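Local coordinates for uncharacterized protein (Bacteroides caccae, PDB 4L7A) that probably acts as a zinc-dependent peptidase of the Peptidase_MA clan, although its substrate and physiological role are unknown, at residues 69-72 / 73-77; 137-140 / 141-144. All blocks are in the same frame, centred on the assembly; numbering follows the deposited sequence.

Overall arrangement
Contact 1 (69-72 / 73-77) and contact 2 (137-140 / 141-144) are short runs, about two turns each, of helices 59-81 and 131-153, which pack against each other; their centres lie about 12 Å apart. Four touches join them. Tyr-77 OH probably hydrogen-bonds His-143 ND1 at 2.7 Å. Trp-73 CZ3 and Val-69 CG1 meet the methyl CE of Met-142 at 3.7 and 4.1 Å, and Cys-72 CB lies 3.9 Å from Phe-139 CZ. Contact 2, centred about 2 Å from the centre of the chain, ends in His-144, the first histidine of an HExxH sequence and so a probable zinc ligand. Contact 1 lies on the helix that backs the presumed active-site helix.

Contact 1: 69-72 / 73-77; sequences VKHC and WLEAY
Lys-70 and Glu-75, five residues apart on helix 59-81, reach across each other at a slant and form a salt bridge, Lys-70 NZ lying 3.5 Å from Glu-75 OE2. The lysine begins extended but bends at its last two torsions, which brings CE to 3.3 Å from the same oxygen, so methylene as well as ammonium lies against the carboxylate. The His-71 ring stands almost perpendicular to that carboxylate, the planes 81° apart, and a water links them, 2.8 Å from His-71 ND1 and donating to Glu-75 OE2. The other ends are held from the C-terminal part of the chain: Arg-258 pairs with Glu-75 OE1, and Glu-261 bonds His-71 NE2. Elsewhere on the turn, Val-69 and Trp-73 run side by side in the same direction. Val-69 places CG1 anti to its N (chi1 171°), at the indole edge and 3.4 Å from Trp-73 CE3. In the backbone that carries these side chains, the helix widens into a pi-type turn, in which Glu-75 N donates to Lys-70 O at 2.7 Å, nearly straight at 168°. This i to i+5 bond matches the spacing of the Lys-70/Glu-75 salt bridge. The turn thus divides its chemistry, with hydrocarbon directed at helix 131-153 and a polar group with one bridging water, whose Glu-75 and His-71 tie helix 59-81 to the C-terminal region.

Contact 2: 137-140 / 141-144; sequences YYFK and VMHH
Met-142, present as selenomethionine, brings its SE obliquely to the Phe-139 ring, 4.1 Å from Phe-139 CD1 and 5.1 Å from the ring centroid. This Met-aromatic contact approaches 55° off the ring normal, and the two side chains slant across one another. With CG anti to its own carbonyl carbon (chi1 -71°), Met-142 turns back along the helix, so that its CG comes to 3.2 Å from Tyr-138 O. That oxygen also accepts a hydrogen bond from Met-142 N, which lies in the carbonyl plane. One residue on, Phe-139 O is approached twice by His-143: the backbone N donates to it at 2.9 Å, almost straight (175°), while the imidazole CD2 comes to 3.1 Å from it. The next i to i+4 bond joins His-144 N to Lys-140 O at 3.0 Å.

Beyond the turn, partners on several sides set the side chains. Lys-140 NZ forms a salt bridge with Glu-201 OE1, and the other carboxylate oxygen, OE2, bonds His-144 ND1, so one acid of helix 195-208 ties together two residues four apart. His-143 ND1 is bonded to Tyr-77 OH of helix 59-81, and Tyr-138 OH reaches back to Tyr-121 O in the sheet. The bond at ND1 of His-144 probably helps set the rotation of its ring and would leave NE2 to face a metal. His-144 begins an HExxH sequence, and its pairing with a carboxylate from a later helix resembles the second shell of zinc ligands in gluzincin peptidases, consistent with this segment being the zinc-binding active-site helix of Peptidase_MA clan enzymes.

Contact 1: 69-72 / 73-77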
loop_
_atom_site.group_PDB
_atom_site.type_symbol
_atom_site.label_atom_id
_atom_site.label_comp_id
_atom_site.label_asym_id
_atom_site.label_seq_id
_atom_site.Cartn_x
_atom_site.Cartn_y
_atom_site.Cartn_z
ATOM N N VAL A 69 -4.009 6.248 7.325
ATOM C CA VAL A 69 -3.379 6.222 5.985
ATOM C C VAL A 69 -2.331 7.337 5.828
ATOM O O VAL A 69 -1.240 7.122 5.279
ATOM C CB VAL A 69 -4.450 6.313 4.915
ATOM C CG1 VAL A 69 -3.877 6.514 3.544
ATOM C CG2 VAL A 69 -5.263 5.010 4.895
ATOM N N LYS A 70 -2.635 8.518 6.355
ATOM C CA LYS A 70 -1.724 9.632 6.256
ATOM C C LYS A 70 -0.543 9.414 7.150
ATOM O O LYS A 70 0.605 9.607 6.736
ATOM C CB LYS A 70 -2.420 10.927 6.632
ATOM C CG LYS A 70 -1.512 12.168 6.635
ATOM C CD LYS A 70 -2.337 13.445 6.850
ATOM C CE LYS A 70 -1.573 14.499 7.671
ATOM N NZ LYS A 70 -0.374 14.996 6.909
ATOM N N HIS A 71 -0.798 8.943 8.353
ATOM C CA HIS A 71 0.295 8.687 9.334
ATOM C C HIS A 71 1.281 7.589 8.929
ATOM O O HIS A 71 2.494 7.724 9.137
ATOM C CB HIS A 71 -0.275 8.311 10.697
ATOM C CG HIS A 71 0.749 8.268 11.772
ATOM N ND1 HIS A 71 1.351 9.415 12.260
ATOM C CD2 HIS A 71 1.312 7.230 12.430
ATOM C CE1 HIS A 71 2.209 9.086 13.205
ATOM N NE2 HIS A 71 2.210 7.767 13.324
ATOM N N CYS A 72 0.749 6.531 8.317
ATOM C CA CYS A 72 1.529 5.309 8.046
ATOM C C CYS A 72 2.128 5.184 6.641
ATOM O O CYS A 72 3.048 4.367 6.414
ATOM C CB CYS A 72 0.670 4.108 8.325
ATOM S SG CYS A 72 0.186 4.002 10.048
ATOM N N TRP A 73 1.637 5.979 5.716
ATOM C CA TRP A 73 2.171 6.027 4.350
ATOM C C TRP A 73 2.630 7.452 4.015
ATOM O O TRP A 73 3.847 7.701 3.904
ATOM C CB TRP A 73 1.224 5.392 3.319
ATOM C CG TRP A 73 1.322 6.010 1.984
ATOM C CD1 TRP A 73 2.446 6.210 1.233
ATOM C CD2 TRP A 73 0.255 6.585 1.273
ATOM N NE1 TRP A 73 2.125 6.933 0.099
ATOM C CE2 TRP A 73 0.766 7.136 0.103
ATOM C CE3 TRP A 73 -1.121 6.642 1.492
ATOM C CZ2 TRP A 73 -0.064 7.737 -0.863
ATOM C CZ3 TRP A 73 -1.932 7.312 0.545
ATOM C CH2 TRP A 73 -1.380 7.842 -0.595
ATOM N N LEU A 74 1.694 8.406 3.944
ATOM C CA LEU A 74 2.021 9.722 3.412
ATOM C C LEU A 74 3.089 10.423 4.242
ATOM O O LEU A 74 4.071 10.848 3.701
ATOM C CB LEU A 74 0.796 10.597 3.324
ATOM C CG LEU A 74 -0.190 10.283 2.215
ATOM C CD1 LEU A 74 -1.499 10.995 2.478
ATOM C CD2 LEU A 74 0.333 10.705 0.877
ATOM N N GLU A 75 2.947 10.409 5.560
ATOM C CA GLU A 75 3.947 10.977 6.433
ATOM C C GLU A 75 5.249 10.196 6.512
ATOM O O GLU A 75 6.289 10.787 6.834
ATOM C CB GLU A 75 3.404 11.238 7.834
ATOM C CG GLU A 75 2.492 12.468 7.891
ATOM C CD GLU A 75 1.988 12.709 9.316
ATOM O OE1 GLU A 75 2.744 12.542 10.294
ATOM O OE2 GLU A 75 0.824 13.007 9.470
ATOM N N ALA A 76 5.210 8.901 6.194
ATOM C CA ALA A 76 6.417 8.091 6.228
ATOM C C ALA A 76 7.308 8.411 5.045
ATOM O O ALA A 76 8.530 8.596 5.134
ATOM C CB ALA A 76 6.047 6.592 6.259
ATOM N N TYR A 77 6.674 8.446 3.910
ATOM C CA TYR A 77 7.311 8.857 2.683
ATOM C C TYR A 77 7.849 10.285 2.822
ATOM O O TYR A 77 8.982 10.534 2.411
ATOM C CB TYR A 77 6.338 8.745 1.517
ATOM C CG TYR A 77 6.119 7.342 0.940
ATOM C CD1 TYR A 77 6.288 6.187 1.699
ATOM C CD2 TYR A 77 5.698 7.185 -0.403
ATOM C CE1 TYR A 77 6.075 4.885 1.131
ATOM C CE2 TYR A 77 5.455 5.952 -0.951
ATOM C CZ TYR A 77 5.656 4.795 -0.190
ATOM O OH TYR A 77 5.447 3.606 -0.786
HETATM O O HOH W 1 -0.323 11.461 11.467
#

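Contact 2: 137-140 / 141-144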
loop_
_atom_site.group_PDB
_atom_site.type_symbol
_atom_site.label_atom_id
_atom_site.label_comp_id
_atom_site.label_asym_id
_atom_site.label_seq_id
_atom_site.Cartn_x
_atom_site.Cartn_y
_atom_site.Cartn_z
ATOM N N TYR A 137 -4.752 -6.067 4.163
ATOM C CA TYR A 137 -5.904 -5.582 3.484
ATOM C C TYR A 137 -5.608 -4.409 2.553
ATOM O O TYR A 137 -6.285 -4.249 1.557
ATOM C CB TYR A 137 -6.942 -5.079 4.519
ATOM C CG TYR A 137 -7.502 -6.106 5.464
ATOM C CD1 TYR A 137 -7.660 -7.434 5.079
ATOM C CD2 TYR A 137 -7.886 -5.752 6.767
ATOM C CE1 TYR A 137 -8.179 -8.394 5.970
ATOM C CE2 TYR A 137 -8.405 -6.715 7.665
ATOM C CZ TYR A 137 -8.562 -8.019 7.246
ATOM O OH TYR A 137 -9.051 -8.976 8.113
ATOM N N TYR A 138 -4.648 -3.565 2.935
ATOM C CA TYR A 138 -4.488 -2.258 2.369
ATOM C C TYR A 138 -3.078 -1.842 2.050
ATOM O O TYR A 138 -2.849 -1.485 0.913
ATOM C CB TYR A 138 -5.051 -1.169 3.269
ATOM C CG TYR A 138 -6.473 -1.335 3.725
ATOM C CD1 TYR A 138 -7.507 -1.601 2.819
ATOM C CD2 TYR A 138 -6.790 -1.187 5.046
ATOM C CE1 TYR A 138 -8.838 -1.736 3.240
ATOM C CE2 TYR A 138 -8.108 -1.275 5.499
ATOM C CZ TYR A 138 -9.143 -1.568 4.589
ATOM O OH TYR A 138 -10.443 -1.651 5.065
ATOM N N PHE A 139 -2.142 -1.849 3.017
ATOM C CA PHE A 139 -0.909 -1.116 2.765
ATOM C C PHE A 139 0.037 -1.844 1.827
ATOM O O PHE A 139 0.719 -1.209 1.047
ATOM C CB PHE A 139 -0.149 -0.768 4.049
ATOM C CG PHE A 139 -0.816 0.266 4.869
ATOM C CD1 PHE A 139 -1.063 1.515 4.348
ATOM C CD2 PHE A 139 -1.152 0.012 6.164
ATOM C CE1 PHE A 139 -1.741 2.470 5.106
ATOM C CE2 PHE A 139 -1.773 0.956 6.928
ATOM C CZ PHE A 139 -2.094 2.169 6.399
ATOM N N LYS A 140 0.086 -3.173 1.905
ATOM C CA LYS A 140 0.951 -3.937 0.983
ATOM C C LYS A 140 0.655 -3.577 -0.488
ATOM O O LYS A 140 1.553 -3.222 -1.275
ATOM C CB LYS A 140 0.839 -5.443 1.246
ATOM C CG LYS A 140 1.192 -6.362 0.085
ATOM C CD LYS A 140 2.676 -6.404 -0.046
ATOM C CE LYS A 140 3.127 -7.094 -1.357
ATOM N NZ LYS A 140 2.351 -8.304 -1.710
ATOM N N VAL A 141 -0.590 -3.737 -0.887
ATOM C CA VAL A 141 -0.969 -3.399 -2.274
ATOM C C VAL A 141 -0.720 -1.931 -2.618
ATOM O O VAL A 141 -0.292 -1.605 -3.732
ATOM C CB VAL A 141 -2.447 -3.729 -2.542
ATOM C CG1 VAL A 141 -2.822 -3.301 -3.881
ATOM C CG2 VAL A 141 -2.617 -5.257 -2.442
HETATM N N MSE A 142 -0.965 -1.046 -1.677
HETATM C CA MSE A 142 -0.690 0.355 -1.916
HETATM C C MSE A 142 0.782 0.636 -2.231
HETATM O O MSE A 142 1.072 1.246 -3.244
HETATM C CB MSE A 142 -1.181 1.234 -0.752
HETATM C CG MSE A 142 -2.722 1.300 -0.711
HETATM SE SE MSE A 142 -3.391 2.007 0.989
HETATM C CE MSE A 142 -3.406 3.882 0.430
ATOM N N HIS A 143 1.691 0.204 -1.345
ATOM C CA HIS A 143 3.116 0.383 -1.608
ATOM C C HIS A 143 3.532 -0.265 -2.909
ATOM O O HIS A 143 4.416 0.218 -3.604
ATOM C CB HIS A 143 4.015 -0.128 -0.465
ATOM C CG HIS A 143 3.820 0.617 0.805
ATOM N ND1 HIS A 143 4.150 1.957 0.931
ATOM C CD2 HIS A 143 3.269 0.247 1.988
ATOM C CE1 HIS A 143 3.837 2.370 2.145
ATOM N NE2 HIS A 143 3.277 1.363 2.802
ATOM N N HIS A 144 2.887 -1.351 -3.269
ATOM C CA HIS A 144 3.216 -2.014 -4.526
ATOM C C HIS A 144 2.894 -1.028 -5.680
ATOM O O HIS A 144 3.700 -0.808 -6.548
ATOM C CB HIS A 144 2.459 -3.343 -4.685
ATOM C CG HIS A 144 2.548 -3.944 -6.060
ATOM N ND1 HIS A 144 3.006 -5.224 -6.284
ATOM C CD2 HIS A 144 2.197 -3.458 -7.276
ATOM C CE1 HIS A 144 2.950 -5.493 -7.582
ATOM N NE2 HIS A 144 2.426 -4.443 -8.202
#